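Local coordinates for fatty acid-binding protein homolog 8 (Caenorhabditis elegans, PDB 6C1Z) that binds unsaturated fatty acids such as oleic acid and carries them from the lysosome to the nucleus, where it activates genes that promote longevity, at residues Thr113-Asn117 against Gly118-Gln122; Glu22-Glu26 against Ile27-Leu31. One frame throughout, in Å; residues are numbered along the deposited sequence.

Interaction 1 of 2, residues Thr113-Asn117 against Gly118-Gln122; sequences TWLEN and GKLLQ
Leu121 and Trp114 meet over an indole face: CB of Leu121 stands 3.6 Å from the centroid of the six-membered ring of Trp114, 11° off its normal, and the CD2 methyl of Leu121 reaches CZ2 of Trp114 at 3.5 Å. Trp114 gets there with CG lodged between its backbone N and carbonyl carbon (chi1 77°), which folds the indole across the neighbouring strand. At the ring edge, NE1 of Trp114 gives a hydrogen bond to OE2 of Glu116 (2.8 Å), in the indole plane but from above the carboxylate, fixing the ring's rotation; Lys94 adds a cation-pi contact. Cut back to an alanine, Trp114 would probably lose the face on which Leu121 rests and leave the Glu116 carboxylate without its indole donor. On the other face of the sheet, NE2 of Gln122 donates to OG1 of Thr113 at 2.9 Å, nearly straight and in its amide plane, while OE1 of Gln122 is bonded to Tyr124. Beside them, Leu115 CD2 packs on Leu120 CB at 3.8 Å. The backbones position both layers: Trp114 and Leu121 exchange two hydrogen bonds, as do Glu116 and Lys119. Asn117 and Gly118 form the corner, both with positive phi, and a side chain at Gly118 would press on the preceding carbonyl. This is a beta hairpin with a two-residue loop, closed by a type I' turn, joining strands 109-116 and 119-126 of the fatty acid-binding protein barrel.

Interaction 2 of 2, residues Glu22-Glu26 against Ile27-Leu31; sequences EYLKE and IGVGL
Val29 N closes the end of the helix by bonding back to Leu24 O at 2.9 Å (N-H...O angle 161°), and Gly28 N bonds to Lys25 O at 3.1 Å, approaching from well above the carbonyl plane. With the positive phi of Gly28 (104°), which turns the chain out of the helix, these bonds make a Schellman motif. One residue earlier, Ile27 N still makes the regular helical bond to Tyr23 O and adds a weak one to Leu24 O. A single water donates to both Lys25 O and Val29 O, each at 2.8 Å, bridging the last turn to the chain leaving it; Val29 O also accepts from Arg34. Lys25 to Leu31 fall in the nuclear localization signal assigned by similarity. The CB atoms of Val29 and Leu24 meet at 4.0 Å, the hydrophobic pair that commonly accompanies a Schellman end. Ile27 crosses the Tyr23 ring at a slant, its CG2 methyl 3.7 Å from CE1 of Tyr23 and its CD1 near the phenol oxygen. CG1 of Ile27 sits between backbone N and carbonyl carbon (chi1 66°), which brings CG1 within 3.4 Å of Leu24 O. The Tyr23 hydroxyl is hydrogen-bonded to Ser109, tying the helix to strand 109-116. Tyr23 and Ile27 face the barrel strands and Leu24 faces helix 31-39, while the carbonyls of Tyr23, Leu24 and Lys25 all find N-H partners, with water added at Lys25 O.

In the fold
Interactions 1 and 2 lie in different parts of one fatty acid-binding protein fold: the turn end of the hairpin 109-116/119-126, and the helix-turn-helix lid that follows strand 10-18. Their centres are about 24 Å apart and their nearest atoms about 10 Å, so they do not touch. The same two strands nevertheless connect them. Tyr23 and Ile27 of interaction 2 rest on Ser109 and Ser126, the ends of the hairpin strands remote from the turn at 117-118. In this family the barrel encloses the lipid cavity and the helices cover its entrance, so interaction 2 probably belongs to the portal region, whereas interaction 1 lies toward what is probably the opposite, closed end; this structure is of the apo form.

Interaction 1 of 2, residues Thr113-Asn117 against Gly118-Gln122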
# COMPACT_ATOMS: atom_id res chain seq x y z
N THR A 113 6.61 2.07 2.35
CA THR A 113 6.43 3.33 1.64
C THR A 113 7.52 4.28 2.12
O THR A 113 7.68 4.49 3.32
CB THR A 113 5.05 3.92 1.90
OG1 THR A 113 4.05 2.97 1.51
CG2 THR A 113 4.81 5.17 1.11
N TRP A 114 8.24 4.86 1.17
CA TRP A 114 9.36 5.72 1.53
C TRP A 114 9.53 6.79 0.46
O TRP A 114 8.97 6.72 -0.62
CB TRP A 114 10.64 4.92 1.85
CG TRP A 114 11.41 4.39 0.67
CD1 TRP A 114 12.56 4.92 0.14
CD2 TRP A 114 11.13 3.21 -0.10
NE1 TRP A 114 12.97 4.17 -0.92
CE2 TRP A 114 12.15 3.08 -1.06
CE3 TRP A 114 10.12 2.23 -0.05
CZ2 TRP A 114 12.18 2.06 -2.00
CZ3 TRP A 114 10.16 1.20 -0.96
CH2 TRP A 114 11.19 1.12 -1.93
N LEU A 115 10.33 7.80 0.79
CA LEU A 115 10.60 8.92 -0.10
C LEU A 115 12.05 8.91 -0.56
O LEU A 115 12.97 8.65 0.22
CB LEU A 115 10.30 10.25 0.58
CG LEU A 115 8.88 10.48 1.11
CD1 LEU A 115 8.75 11.84 1.73
CD2 LEU A 115 7.87 10.30 -0.00
N GLU A 116 12.25 9.21 -1.84
CA GLU A 116 13.59 9.32 -2.40
C GLU A 116 13.59 10.48 -3.37
O GLU A 116 12.90 10.43 -4.39
CB GLU A 116 14.02 8.05 -3.11
CG GLU A 116 14.39 6.98 -2.14
CD GLU A 116 14.99 5.78 -2.79
OE1 GLU A 116 14.97 5.70 -4.05
OE2 GLU A 116 15.45 4.89 -2.05
N ASN A 117 14.39 11.49 -3.07
CA ASN A 117 14.65 12.55 -4.00
C ASN A 117 13.36 13.10 -4.61
O ASN A 117 13.26 13.34 -5.81
CB ASN A 117 15.65 12.09 -5.06
CG ASN A 117 16.93 11.55 -4.45
OD1 ASN A 117 17.56 12.22 -3.64
ND2 ASN A 117 17.28 10.31 -4.80
N GLY A 118 12.38 13.32 -3.75
CA GLY A 118 11.15 13.96 -4.16
C GLY A 118 10.08 13.02 -4.66
O GLY A 118 8.94 13.46 -4.84
N LYS A 119 10.40 11.75 -4.88
CA LYS A 119 9.43 10.77 -5.32
C LYS A 119 9.01 9.91 -4.15
O LYS A 119 9.71 9.82 -3.13
CB LYS A 119 10.04 9.89 -6.42
CG LYS A 119 10.34 10.64 -7.71
CD LYS A 119 10.68 9.69 -8.85
CE LYS A 119 10.30 10.30 -10.20
NZ LYS A 119 10.52 9.37 -11.34
N LEU A 120 7.87 9.27 -4.30
CA LEU A 120 7.38 8.31 -3.32
C LEU A 120 7.45 6.91 -3.91
O LEU A 120 6.99 6.67 -5.04
CB LEU A 120 5.97 8.66 -2.87
CG LEU A 120 5.34 7.73 -1.83
CD1 LEU A 120 4.37 8.53 -0.94
CD2 LEU A 120 4.60 6.60 -2.51
N LEU A 121 8.06 5.99 -3.16
CA LEU A 121 8.28 4.62 -3.61
C LEU A 121 7.52 3.68 -2.69
O LEU A 121 7.36 3.95 -1.51
CB LEU A 121 9.79 4.25 -3.64
CG LEU A 121 10.57 4.70 -4.88
CD1 LEU A 121 10.65 6.21 -4.97
CD2 LEU A 121 11.97 4.10 -4.89
N GLN A 122 7.02 2.60 -3.27
CA GLN A 122 6.42 1.55 -2.48
C GLN A 122 6.94 0.19 -2.93
O GLN A 122 7.25 -0.02 -4.10
CB GLN A 122 4.91 1.52 -2.57
CG GLN A 122 4.25 2.77 -2.08
CD GLN A 122 2.76 2.61 -1.99
OE1 GLN A 122 2.08 2.36 -2.99
NE2 GLN A 122 2.24 2.79 -0.79

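Interaction 2 of 2, residues Glu22-Glu26 against Ile27-Leu31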
# COMPACT_ATOMS: atom_id res chain seq x y z
N GLU A 22 1.83 -9.69 -10.84
CA GLU A 22 2.41 -10.91 -10.26
C GLU A 22 2.23 -10.94 -8.75
O GLU A 22 1.96 -12.01 -8.18
CB GLU A 22 3.89 -11.00 -10.62
CG GLU A 22 4.16 -11.32 -12.09
CD GLU A 22 3.68 -12.70 -12.49
OE1 GLU A 22 3.53 -13.58 -11.61
OE2 GLU A 22 3.45 -12.91 -13.70
N TYR A 23 2.36 -9.79 -8.09
CA TYR A 23 2.07 -9.70 -6.66
C TYR A 23 0.60 -10.03 -6.37
O TYR A 23 0.29 -10.80 -5.45
CB TYR A 23 2.45 -8.30 -6.12
CG TYR A 23 1.82 -8.05 -4.79
CD1 TYR A 23 2.37 -8.56 -3.63
CD2 TYR A 23 0.64 -7.34 -4.70
CE1 TYR A 23 1.76 -8.36 -2.41
CE2 TYR A 23 0.01 -7.15 -3.50
CZ TYR A 23 0.56 -7.69 -2.35
OH TYR A 23 -0.09 -7.49 -1.16
N LEU A 24 -0.31 -9.47 -7.14
CA LEU A 24 -1.72 -9.78 -6.94
C LEU A 24 -2.00 -11.26 -7.16
O LEU A 24 -2.78 -11.87 -6.41
CB LEU A 24 -2.57 -8.91 -7.87
CG LEU A 24 -2.55 -7.41 -7.57
CD1 LEU A 24 -3.43 -6.66 -8.58
CD2 LEU A 24 -3.00 -7.10 -6.15
N LYS A 25 -1.38 -11.87 -8.18
CA LYS A 25 -1.54 -13.30 -8.38
C LYS A 25 -1.05 -14.06 -7.16
O LYS A 25 -1.71 -15.00 -6.69
CB LYS A 25 -0.79 -13.75 -9.63
CG LYS A 25 -0.94 -15.23 -9.99
CD LYS A 25 -0.23 -15.52 -11.30
CE LYS A 25 -0.26 -16.99 -11.65
NZ LYS A 25 0.59 -17.24 -12.85
N GLU A 26 0.10 -13.67 -6.62
CA GLU A 26 0.69 -14.38 -5.50
C GLU A 26 -0.24 -14.35 -4.28
O GLU A 26 -0.34 -15.35 -3.56
CB GLU A 26 2.06 -13.78 -5.18
CG GLU A 26 2.77 -14.36 -3.97
CD GLU A 26 3.30 -15.75 -4.23
OE1 GLU A 26 3.31 -16.19 -5.40
OE2 GLU A 26 3.71 -16.41 -3.26
N ILE A 27 -0.93 -13.23 -4.05
CA ILE A 27 -1.79 -13.13 -2.87
C ILE A 27 -3.19 -13.69 -3.11
O ILE A 27 -4.02 -13.70 -2.18
CB ILE A 27 -1.88 -11.71 -2.27
CG1 ILE A 27 -2.57 -10.75 -3.24
CG2 ILE A 27 -0.49 -11.19 -1.89
CD1 ILE A 27 -3.03 -9.47 -2.59
N GLY A 28 -3.46 -14.22 -4.29
CA GLY A 28 -4.68 -14.96 -4.54
C GLY A 28 -5.74 -14.23 -5.32
O GLY A 28 -6.88 -14.70 -5.36
N VAL A 29 -5.41 -13.12 -5.97
CA VAL A 29 -6.40 -12.38 -6.75
C VAL A 29 -6.58 -13.06 -8.09
O VAL A 29 -5.61 -13.51 -8.71
CB VAL A 29 -5.94 -10.93 -6.92
CG1 VAL A 29 -6.95 -10.16 -7.80
CG2 VAL A 29 -5.80 -10.26 -5.57
N GLY A 30 -7.84 -13.15 -8.55
CA GLY A 30 -8.16 -13.79 -9.82
C GLY A 30 -7.69 -12.99 -11.03
O GLY A 30 -7.30 -11.83 -10.95
N LEU A 31 -7.78 -13.64 -12.19
CA LEU A 31 -7.13 -13.11 -13.40
C LEU A 31 -7.76 -11.80 -13.85
O LEU A 31 -7.04 -10.82 -14.12
CB LEU A 31 -7.18 -14.16 -14.51
CG LEU A 31 -6.57 -13.71 -15.84
CD1 LEU A 31 -5.11 -13.33 -15.69
CD2 LEU A 31 -6.71 -14.80 -16.89
O HOH W 1 -4.22 -15.78 -7.77